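Local coordinates for agglutinin (Rhizoctonia solani, PDB 4G9M), which probably binds carbohydrate as a fungal beta-trefoil lectin of the ricin-type family, working as a domain-swapped dimer, at residues 3-8 / 47-52; 13-18 / 136-141; 77-82 / 124-129. One frame throughout, in Å; residues are numbered along the deposited sequence. Where two conformers were deposited one is given.

Contact 1 (3-8 / 47-52); sequences ISLPAG and WRLKWT
Gly8 and Leu49 face each other as an antiparallel hydrogen-bonded pair, where the loop after strand 2-3 runs into strand 8-14 of the beta-trefoil. The two bonds of the pair are unequal. Leu49 N gives a nearly straight bond of 2.8 Å to Gly8 O. Gly8 N reaches Leu49 O at 3.3 Å with an angle of only 138° at the hydrogen. Just before this pair the chain turns away: residues 5-8 run at 115° to residues 47-51. Ala7 meets the strand with its CA, which makes a CA-H...O contact of 3.3 Å to Leu49 O. The same carbonyl oxygen thus takes both Gly8 N and Ala7 CA.

Leu5 and Leu49 form the apolar part. Their side chains cross at about a right angle, and Leu5 CD2 lies 3.9 Å from Leu49 CD2. In Leu49, CG anti to the backbone N (chi1 174°) carries CD2 to Leu5 and Pro6 O. Both leucines touch Tyr10, whose OH gives a hydrogen bond to Pro6 O, and Leu5 also packs on Phe139.

Trp51 brings the six-membered part of its indole up to the loop. The backbone of Pro6 and Ala7 lies at the ring edge, and Ala7 CB stands 4.2 Å from Trp51 CZ3. The other end of the indole reaches the second subunit, where Trp51 NE1 makes a weak hydrogen bond to Ala94 O of that chain. Ile3, ahead of the loop, pairs antiparallel with a strand of the same subunit. Nearer the strand, Trp51 CH2 sits 3.2 Å from Leu5 O.

Contact 2 (13-18 / 136-141); sequences KNVSTG and KWKFID
Lys13 and Lys138 exchange two backbone hydrogen bonds as an antiparallel hydrogen-bonded pair. Lys138 N to Lys13 O is the shorter, at 2.7 Å, and Lys13 N to Lys138 O measures 3.0 Å. Two residues on, Val15 N gives a straight bond of 2.9 Å to Lys136 O. Between these bonds Asn14 and Trp137 make a non-hydrogen-bonded pair.

Asn14 brings ND2 and CB over one face of the Trp137 indole, with its amide plane 86° from the ring plane. ND2 stands 3.4 Å above the ring, offset toward the rim. Asn14 CB makes a CH-pi contact over the six-membered ring, 4.2 Å from the centroid. ND2 is held by Asn134 O, while OD1 takes weak bonds from Ser16 N and Thr17 N in the following turn.

On the other side of the sheet the chains of Lys13 and Lys138 lie side by side. Lys13 bends at chi3 and chi4, which brings NZ to 3.2 Å from Lys138 CG. Ile140 CD1 reaches Lys13 CB. Beyond the paired residues, Val15 CG2 fits between Lys136 CB and Lys138 CD.

The pairing joins strand 8-14 of the beta-trefoil to the last strand of the chain, 137-141, one of the two edge strands of this sheet within the chain. Phe139 and Ile140 pair with a strand of the second subunit, which continues the sheet across the dimer interface. Within the chain, Trp137 packs on Ile101 of strand 99-103 and bonds through NE1 to Leu111 O of strand 109-113.

Contact 3 (77-82 / 124-129); sequences NSVNVV and VIYYNN
Four hydrogen bonds join the 77-82 segment to residues 124-128 of strand 122-128 in the beta-trefoil. Three are between backbones: Ser78 N to Tyr126 O at 2.8 Å, Tyr126 N to Val79 O at 2.9 Å, and Val81 N to Val124 O at 3.1 Å. In the fourth, Asn77 turns its side chain to the strand, and OD1 accepts Asn128 N at 2.8 Å. Val79 O also meets Ile125 CA in a CA-H...O contact.

The aromatic contacts involve two tyrosines. Val81 CG2 sits over one face of the Tyr126 ring, 3.7 Å from the centroid in a CH-pi contact. With CG1 anti to the backbone N (chi1 179°), the other branch, CG2, is the one that meets the ring. Ser78 OG comes to the edge of the Tyr127 ring, while the Asn77 amide plane makes 60° with that ring.

Apolar packing adds Val81 CG2 against Val124 CG1, at 3.8 Å, and Val79 CG1 against Tyr126 CD2, at 4.4 Å.

Strand 122-128 pairs with strands 32-37 and 109-113, and strand 81-84 with 32-37 and 68-71. Tyr126 reaches into strand 68-71, packing on Val69 and Thr71 and bonding through OH to Gly70 O.

Overall arrangement
Contacts 1 and 2 share one antiparallel sheet, in which strand 8-14 lies between strands 47-51 and 137-141. Their centres are 15 Å apart, and they touch where Pro6 CG packs on Asp141 OD2. Their segments alternate along the chain: strand 8-14 is paired with 47-51 and with 137-141 near the far end of the chain. Contact 3 belongs to the other large sheet and is nested inside the loop closed by contact 2. Its centre lies about 17 Å from that of contact 2 and 22 Å from that of contact 1. Trp137 touches Val124 between contacts 2 and 3. All three contacts reach the second subunit, contact 3 through Asn129 alone, consistent with the domain-swapped dimer.

Contact 1 (3-8 / 47-52)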
loop_
_atom_site.group_PDB
_atom_site.type_symbol
_atom_site.label_atom_id
_atom_site.label_comp_id
_atom_site.label_asym_id
_atom_site.label_seq_id
_atom_site.Cartn_x
_atom_site.Cartn_y
_atom_site.Cartn_z
ATOM N N ILE B 3 2.781 -12.216 -3.584
ATOM C CA ILE B 3 1.550 -11.627 -3.094
ATOM C C ILE B 3 1.287 -10.348 -3.851
ATOM O O ILE B 3 2.108 -9.432 -3.851
ATOM C CB ILE B 3 1.625 -11.287 -1.598
ATOM C CG1 ILE B 3 1.762 -12.569 -0.775
ATOM C CG2 ILE B 3 0.389 -10.505 -1.169
ATOM C CD1 ILE B 3 2.056 -12.337 0.674
ATOM N N SER B 4 0.143 -10.267 -4.505
ATOM C CA SER B 4 -0.214 -9.052 -5.215
ATOM C C SER B 4 -1.671 -8.694 -4.978
ATOM O O SER B 4 -2.477 -9.557 -4.649
ATOM C CB SER B 4 0.083 -9.193 -6.711
ATOM O OG SER B 4 -0.086 -10.530 -7.145
ATOM N N LEU B 5 -1.983 -7.414 -5.138
ATOM C CA LEU B 5 -3.353 -6.928 -5.063
ATOM C C LEU B 5 -3.705 -6.478 -6.475
ATOM O O LEU B 5 -3.408 -5.347 -6.858
ATOM C CB LEU B 5 -3.418 -5.747 -4.087
ATOM C CG LEU B 5 -4.799 -5.220 -3.694
ATOM C CD1 LEU B 5 -5.502 -6.228 -2.775
ATOM C CD2 LEU B 5 -4.724 -3.825 -3.021
ATOM N N PRO B 6 -4.334 -7.360 -7.270
ATOM C CA PRO B 6 -4.593 -7.031 -8.675
ATOM C C PRO B 6 -5.807 -6.130 -8.831
ATOM O O PRO B 6 -6.682 -6.087 -7.956
ATOM C CB PRO B 6 -4.905 -8.398 -9.294
ATOM C CG PRO B 6 -5.512 -9.173 -8.153
ATOM C CD PRO B 6 -4.735 -8.742 -6.942
ATOM N N ALA B 7 -5.881 -5.432 -9.958
ATOM C CA ALA B 7 -7.127 -4.780 -10.311
ATOM C C ALA B 7 -8.167 -5.891 -10.388
ATOM O O ALA B 7 -7.883 -6.987 -10.889
ATOM C CB ALA B 7 -6.998 -4.077 -11.665
ATOM N N GLY B 8 -9.358 -5.619 -9.864
ATOM C CA GLY B 8 -10.446 -6.577 -9.904
ATOM C C GLY B 8 -11.558 -6.104 -8.987
ATOM O O GLY B 8 -11.544 -4.962 -8.525
ATOM N N TRP B 47 -16.772 -3.688 -5.128
ATOM C CA TRP B 47 -16.043 -2.501 -5.568
ATOM C C TRP B 47 -14.918 -2.831 -6.549
ATOM O O TRP B 47 -14.099 -3.732 -6.304
ATOM C CB TRP B 47 -15.455 -1.779 -4.355
ATOM C CG TRP B 47 -16.481 -1.429 -3.335
ATOM C CD1 TRP B 47 -16.911 -2.209 -2.293
ATOM C CD2 TRP B 47 -17.223 -0.218 -3.266
ATOM N NE1 TRP B 47 -17.871 -1.546 -1.575
ATOM C CE2 TRP B 47 -18.080 -0.317 -2.149
ATOM C CE3 TRP B 47 -17.243 0.952 -4.036
ATOM C CZ2 TRP B 47 -18.946 0.704 -1.788
ATOM C CZ3 TRP B 47 -18.110 1.966 -3.672
ATOM C CH2 TRP B 47 -18.940 1.838 -2.552
ATOM N N ARG B 48 -14.877 -2.099 -7.658
ATOM C CA ARG B 48 -13.841 -2.316 -8.660
ATOM C C ARG B 48 -12.604 -1.475 -8.369
ATOM O O ARG B 48 -12.670 -0.246 -8.285
ATOM C CB ARG B 48 -14.373 -2.015 -10.060
ATOM C CG ARG B 48 -15.619 -2.804 -10.418
ATOM C CD ARG B 48 -15.740 -2.966 -11.910
ATOM N NE ARG B 48 -16.810 -3.902 -12.239
ATOM C CZ ARG B 48 -18.058 -3.525 -12.461
ATOM N NH1 ARG B 48 -18.375 -2.238 -12.387
ATOM N NH2 ARG B 48 -18.981 -4.424 -12.756
ATOM N N LEU B 49 -11.474 -2.154 -8.207
ATOM C CA LEU B 49 -10.198 -1.504 -7.960
ATOM C C LEU B 49 -9.479 -1.365 -9.299
ATOM O O LEU B 49 -9.274 -2.351 -9.992
ATOM C CB LEU B 49 -9.356 -2.345 -6.985
ATOM C CG LEU B 49 -7.927 -1.878 -6.719
ATOM C CD1 LEU B 49 -7.951 -0.593 -5.893
ATOM C CD2 LEU B 49 -7.125 -2.956 -6.000
ATOM N N LYS B 50 -9.107 -0.142 -9.659
ATOM C CA LYS B 50 -8.452 0.108 -10.936
ATOM C C LYS B 50 -7.415 1.212 -10.790
ATOM O O LYS B 50 -7.700 2.253 -10.190
ATOM C CB LYS B 50 -9.485 0.511 -11.985
ATOM C CG LYS B 50 -8.963 0.505 -13.409
ATOM C CD LYS B 50 -10.021 0.956 -14.384
ATOM C CE LYS B 50 -9.453 0.990 -15.798
ATOM N NZ LYS B 50 -10.410 1.598 -16.757
ATOM N N TRP B 51 -6.226 0.997 -11.348
ATOM C CA TRP B 51 -5.185 2.026 -11.342
ATOM C C TRP B 51 -5.486 3.105 -12.386
ATOM O O TRP B 51 -5.927 2.792 -13.488
ATOM C CB TRP B 51 -3.788 1.393 -11.517
ATOM C CG TRP B 51 -3.227 0.970 -10.195
ATOM C CD1 TRP B 51 -2.363 1.680 -9.399
ATOM C CD2 TRP B 51 -3.557 -0.217 -9.467
ATOM N NE1 TRP B 51 -2.115 0.989 -8.233
ATOM C CE2 TRP B 51 -2.846 -0.172 -8.244
ATOM C CE3 TRP B 51 -4.392 -1.311 -9.719
ATOM C CZ2 TRP B 51 -2.939 -1.180 -7.292
ATOM C CZ3 TRP B 51 -4.478 -2.319 -8.770
ATOM C CH2 TRP B 51 -3.754 -2.245 -7.569
ATOM N N THR B 52 -5.269 4.376 -12.039
ATOM C CA THR B 52 -5.705 5.466 -12.913
ATOM C C THR B 52 -4.693 5.794 -14.003
ATOM O O THR B 52 -5.040 6.396 -15.021
ATOM C CB THR B 52 -5.936 6.755 -12.125
ATOM O OG1 THR B 52 -4.681 7.205 -11.622
ATOM C CG2 THR B 52 -6.868 6.513 -10.955
#

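Contact 2 (13-18 / 136-141)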
loop_
_atom_site.group_PDB
_atom_site.type_symbol
_atom_site.label_atom_id
_atom_site.label_comp_id
_atom_site.label_asym_id
_atom_site.label_seq_id
_atom_site.Cartn_x
_atom_site.Cartn_y
_atom_site.Cartn_z
ATOM N N LYS B 13 -13.815 -5.526 3.747
ATOM C CA LYS B 13 -14.300 -5.845 5.082
ATOM C C LYS B 13 -13.540 -5.075 6.152
ATOM O O LYS B 13 -12.316 -5.184 6.258
ATOM C CB LYS B 13 -14.194 -7.358 5.343
ATOM C CG LYS B 13 -14.680 -7.760 6.732
ATOM C CD LYS B 13 -14.583 -9.267 6.928
ATOM C CE LYS B 13 -13.146 -9.755 6.815
ATOM N NZ LYS B 13 -12.323 -9.338 7.986
ATOM N N ASN B 14 -14.258 -4.309 6.961
ATOM C CA ASN B 14 -13.576 -3.520 7.987
ATOM C C ASN B 14 -12.894 -4.434 9.007
ATOM O O ASN B 14 -13.500 -5.365 9.525
ATOM C CB ASN B 14 -14.548 -2.565 8.674
ATOM C CG ASN B 14 -13.845 -1.556 9.530
ATOM O OD1 ASN B 14 -13.657 -1.769 10.726
ATOM N ND2 ASN B 14 -13.438 -0.445 8.920
ATOM N N VAL B 15 -11.624 -4.157 9.289
ATOM C CA VAL B 15 -10.846 -4.987 10.204
ATOM C C VAL B 15 -11.442 -5.003 11.625
ATOM O O VAL B 15 -11.482 -6.043 12.280
ATOM C CB VAL B 15 -9.344 -4.570 10.206
ATOM C CG1 VAL B 15 -8.588 -5.198 11.385
ATOM C CG2 VAL B 15 -8.674 -4.936 8.873
ATOM N N SER B 16 -11.926 -3.858 12.090
ATOM C CA SER B 16 -12.486 -3.779 13.434
ATOM C C SER B 16 -13.832 -4.495 13.574
ATOM O O SER B 16 -14.027 -5.274 14.510
ATOM C CB SER B 16 -12.651 -2.320 13.869
ATOM O OG SER B 16 -13.213 -2.217 15.181
ATOM N N THR B 17 -14.755 -4.225 12.655
ATOM C CA THR B 17 -16.156 -4.606 12.846
ATOM C C THR B 17 -16.552 -5.896 12.158
ATOM O O THR B 17 -17.490 -6.567 12.593
ATOM C CB THR B 17 -17.107 -3.528 12.320
ATOM O OG1 THR B 17 -16.930 -3.384 10.902
ATOM C CG2 THR B 17 -16.856 -2.188 13.010
ATOM N N GLY B 18 -15.882 -6.211 11.057
ATOM C CA GLY B 18 -16.280 -7.344 10.235
ATOM C C GLY B 18 -17.416 -7.003 9.279
ATOM O O GLY B 18 -17.874 -7.855 8.509
ATOM N N LYS B 136 -8.798 0.236 8.763
ATOM C CA LYS B 136 -8.104 -0.792 7.987
ATOM C C LYS B 136 -9.149 -1.701 7.393
ATOM O O LYS B 136 -10.165 -1.985 8.035
ATOM C CB LYS B 136 -7.154 -1.603 8.865
ATOM C CG LYS B 136 -6.000 -0.782 9.436
ATOM C CD LYS B 136 -5.333 -1.511 10.585
ATOM C CE LYS B 136 -4.499 -0.530 11.402
ATOM N NZ LYS B 136 -4.134 -1.112 12.722
ATOM N N TRP B 137 -8.890 -2.166 6.172
ATOM C CA TRP B 137 -9.875 -2.933 5.420
ATOM C C TRP B 137 -9.246 -4.185 4.837
ATOM O O TRP B 137 -8.136 -4.142 4.298
ATOM C CB TRP B 137 -10.456 -2.067 4.289
ATOM C CG TRP B 137 -11.096 -0.778 4.806
ATOM C CD1 TRP B 137 -10.453 0.402 5.094
ATOM C CD2 TRP B 137 -12.480 -0.561 5.104
ATOM N NE1 TRP B 137 -11.359 1.337 5.561
ATOM C CE2 TRP B 137 -12.608 0.770 5.567
ATOM C CE3 TRP B 137 -13.630 -1.362 5.026
ATOM C CZ2 TRP B 137 -13.832 1.311 5.943
ATOM C CZ3 TRP B 137 -14.842 -0.825 5.398
ATOM C CH2 TRP B 137 -14.937 0.510 5.841
ATOM N N LYS B 138 -9.955 -5.306 4.963
ATOM C CA LYS B 138 -9.548 -6.538 4.309
ATOM C C LYS B 138 -10.010 -6.500 2.863
ATOM O O LYS B 138 -11.195 -6.311 2.593
ATOM C CB LYS B 138 -10.143 -7.767 5.004
ATOM C CG LYS B 138 -9.878 -7.849 6.506
ATOM C CD LYS B 138 -8.401 -7.981 6.799
ATOM C CE LYS B 138 -7.789 -9.105 5.988
ATOM N NZ LYS B 138 -6.425 -8.748 5.534
ATOM N N PHE B 139 -9.071 -6.687 1.942
ATOM C CA PHE B 139 -9.388 -6.718 0.525
ATOM C C PHE B 139 -9.685 -8.141 0.093
ATOM O O PHE B 139 -8.777 -8.933 -0.129
ATOM C CB PHE B 139 -8.243 -6.118 -0.294
ATOM C CG PHE B 139 -8.323 -4.620 -0.420
ATOM C CD1 PHE B 139 -8.240 -3.807 0.701
ATOM C CD2 PHE B 139 -8.485 -4.025 -1.666
ATOM C CE1 PHE B 139 -8.329 -2.433 0.593
ATOM C CE2 PHE B 139 -8.556 -2.633 -1.781
ATOM C CZ PHE B 139 -8.476 -1.846 -0.651
ATOM N N ILE B 140 -10.970 -8.459 -0.005
ATOM C CA ILE B 140 -11.377 -9.806 -0.437
ATOM C C ILE B 140 -11.657 -9.866 -1.935
ATOM O O ILE B 140 -12.701 -9.414 -2.397
ATOM C CB ILE B 140 -12.622 -10.292 0.346
ATOM C CG1 ILE B 140 -12.382 -10.178 1.859
ATOM C CG2 ILE B 140 -12.956 -11.730 -0.029
ATOM C CD1 ILE B 140 -13.637 -10.346 2.677
ATOM N N ASP B 141 -10.713 -10.436 -2.681
ATOM C CA ASP B 141 -10.770 -10.540 -4.141
ATOM C C ASP B 141 -11.822 -11.545 -4.610
ATOM O O ASP B 141 -11.827 -12.698 -4.175
ATOM C CB ASP B 141 -9.379 -10.972 -4.652
ATOM C CG ASP B 141 -9.191 -10.793 -6.158
ATOM O OD1 ASP B 141 -9.843 -9.926 -6.782
ATOM O OD2 ASP B 141 -8.319 -11.501 -6.715
#

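Contact 3 (77-82 / 124-129)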
loop_
_atom_site.group_PDB
_atom_site.type_symbol
_atom_site.label_atom_id
_atom_site.label_comp_id
_atom_site.label_asym_id
_atom_site.label_seq_id
_atom_site.Cartn_x
_atom_site.Cartn_y
_atom_site.Cartn_z
ATOM N N ASN B 77 -11.717 16.185 8.437
ATOM C CA ASN B 77 -12.203 15.191 9.380
ATOM C C ASN B 77 -13.727 15.105 9.429
ATOM O O ASN B 77 -14.414 16.131 9.455
ATOM C CB ASN B 77 -11.648 15.443 10.773
ATOM C CG ASN B 77 -10.234 14.928 10.940
ATOM O OD1 ASN B 77 -9.903 13.840 10.487
ATOM N ND2 ASN B 77 -9.397 15.707 11.602
ATOM N N SER B 78 -14.223 13.869 9.399
ATOM C CA SER B 78 -15.658 13.539 9.505
ATOM C C SER B 78 -16.532 13.864 8.283
ATOM O O SER B 78 -17.751 13.693 8.328
ATOM C CB SER B 78 -16.266 14.117 10.790
ATOM O OG SER B 78 -15.495 13.741 11.920
ATOM N N VAL B 79 -15.919 14.308 7.189
ATOM C CA VAL B 79 -16.651 14.491 5.948
ATOM C C VAL B 79 -17.096 13.127 5.419
ATOM O O VAL B 79 -16.325 12.173 5.438
ATOM C CB VAL B 79 -15.799 15.259 4.889
ATOM C CG1 VAL B 79 -16.452 15.229 3.516
ATOM C CG2 VAL B 79 -15.589 16.717 5.333
ATOM N N ASN B 80 -18.346 13.027 4.976
ATOM C CA ASN B 80 -18.878 11.770 4.465
ATOM C C ASN B 80 -18.185 11.241 3.212
ATOM O O ASN B 80 -17.948 11.973 2.248
ATOM C CB ASN B 80 -20.381 11.893 4.180
ATOM C CG ASN B 80 -21.219 11.928 5.442
ATOM O OD1 ASN B 80 -21.795 10.918 5.845
ATOM N ND2 ASN B 80 -21.298 13.095 6.070
ATOM N N VAL B 81 -17.886 9.947 3.226
ATOM C CA VAL B 81 -17.533 9.231 2.010
ATOM C C VAL B 81 -18.841 8.868 1.307
ATOM O O VAL B 81 -19.757 8.341 1.929
ATOM C CB VAL B 81 -16.729 7.966 2.332
ATOM C CG1 VAL B 81 -16.395 7.206 1.068
ATOM C CG2 VAL B 81 -15.454 8.353 3.084
ATOM N N VAL B 82 -18.933 9.178 0.019
ATOM C CA VAL B 82 -20.188 9.026 -0.713
ATOM C C VAL B 82 -19.938 8.540 -2.132
ATOM O O VAL B 82 -18.814 8.638 -2.647
ATOM C CB VAL B 82 -20.960 10.360 -0.807
ATOM C CG1 VAL B 82 -21.355 10.875 0.590
ATOM C CG2 VAL B 82 -20.159 11.412 -1.596
ATOM N N VAL B 124 -19.237 5.861 6.870
ATOM C CA VAL B 124 -17.818 5.836 6.552
ATOM C C VAL B 124 -17.450 7.278 6.262
ATOM O O VAL B 124 -18.172 7.975 5.545
ATOM C CB VAL B 124 -17.544 4.938 5.351
ATOM C CG1 VAL B 124 -16.095 5.067 4.915
ATOM C CG2 VAL B 124 -17.875 3.515 5.715
ATOM N N ILE B 125 -16.345 7.731 6.846
ATOM C CA ILE B 125 -15.997 9.147 6.790
ATOM C C ILE B 125 -14.517 9.269 6.440
ATOM O O ILE B 125 -13.767 8.307 6.590
ATOM C CB ILE B 125 -16.234 9.837 8.154
ATOM C CG1 ILE B 125 -15.522 9.079 9.286
ATOM C CG2 ILE B 125 -17.735 9.946 8.462
ATOM C CD1 ILE B 125 -15.517 9.823 10.640
ATOM N N TYR B 126 -14.101 10.439 5.958
ATOM C CA TYR B 126 -12.662 10.737 5.874
ATOM C C TYR B 126 -12.212 11.107 7.264
ATOM O O TYR B 126 -12.925 11.825 7.976
ATOM C CB TYR B 126 -12.367 11.884 4.882
ATOM C CG TYR B 126 -12.643 11.435 3.470
ATOM C CD1 TYR B 126 -11.724 10.669 2.779
ATOM C CD2 TYR B 126 -13.854 11.713 2.858
ATOM C CE1 TYR B 126 -12.003 10.197 1.491
ATOM C CE2 TYR B 126 -14.134 11.242 1.561
ATOM C CZ TYR B 126 -13.214 10.494 0.900
ATOM O OH TYR B 126 -13.497 10.013 -0.376
ATOM N N TYR B 127 -11.048 10.622 7.682
ATOM C CA TYR B 127 -10.592 10.931 9.044
ATOM C C TYR B 127 -9.090 10.772 9.120
ATOM O O TYR B 127 -8.513 9.947 8.419
ATOM C CB TYR B 127 -11.246 9.981 10.041
ATOM C CG TYR B 127 -11.449 10.459 11.475
ATOM C CD1 TYR B 127 -12.265 11.560 11.780
ATOM C CD2 TYR B 127 -10.909 9.742 12.537
ATOM C CE1 TYR B 127 -12.493 11.948 13.098
ATOM C CE2 TYR B 127 -11.139 10.124 13.862
ATOM C CZ TYR B 127 -11.921 11.228 14.136
ATOM O OH TYR B 127 -12.159 11.579 15.445
ATOM N N ASN B 128 -8.461 11.551 9.987
ATOM C CA ASN B 128 -7.011 11.482 10.164
ATOM C C ASN B 128 -6.562 10.052 10.404
ATOM O O ASN B 128 -7.155 9.341 11.216
ATOM C CB ASN B 128 -6.597 12.365 11.350
ATOM C CG ASN B 128 -5.097 12.530 11.452
ATOM O OD1 ASN B 128 -4.501 13.303 10.708
ATOM N ND2 ASN B 128 -4.479 11.810 12.381
ATOM N N ASN B 129 -5.523 9.629 9.691
ATOM C CA ASN B 129 -5.046 8.261 9.795
ATOM C C ASN B 129 -4.332 8.090 11.123
ATOM O O ASN B 129 -3.236 8.614 11.330
ATOM C CB ASN B 129 -4.112 7.908 8.625
ATOM C CG ASN B 129 -3.765 6.427 8.571
ATOM O OD1 ASN B 129 -4.312 5.619 9.324
ATOM N ND2 ASN B 129 -2.853 6.059 7.659
#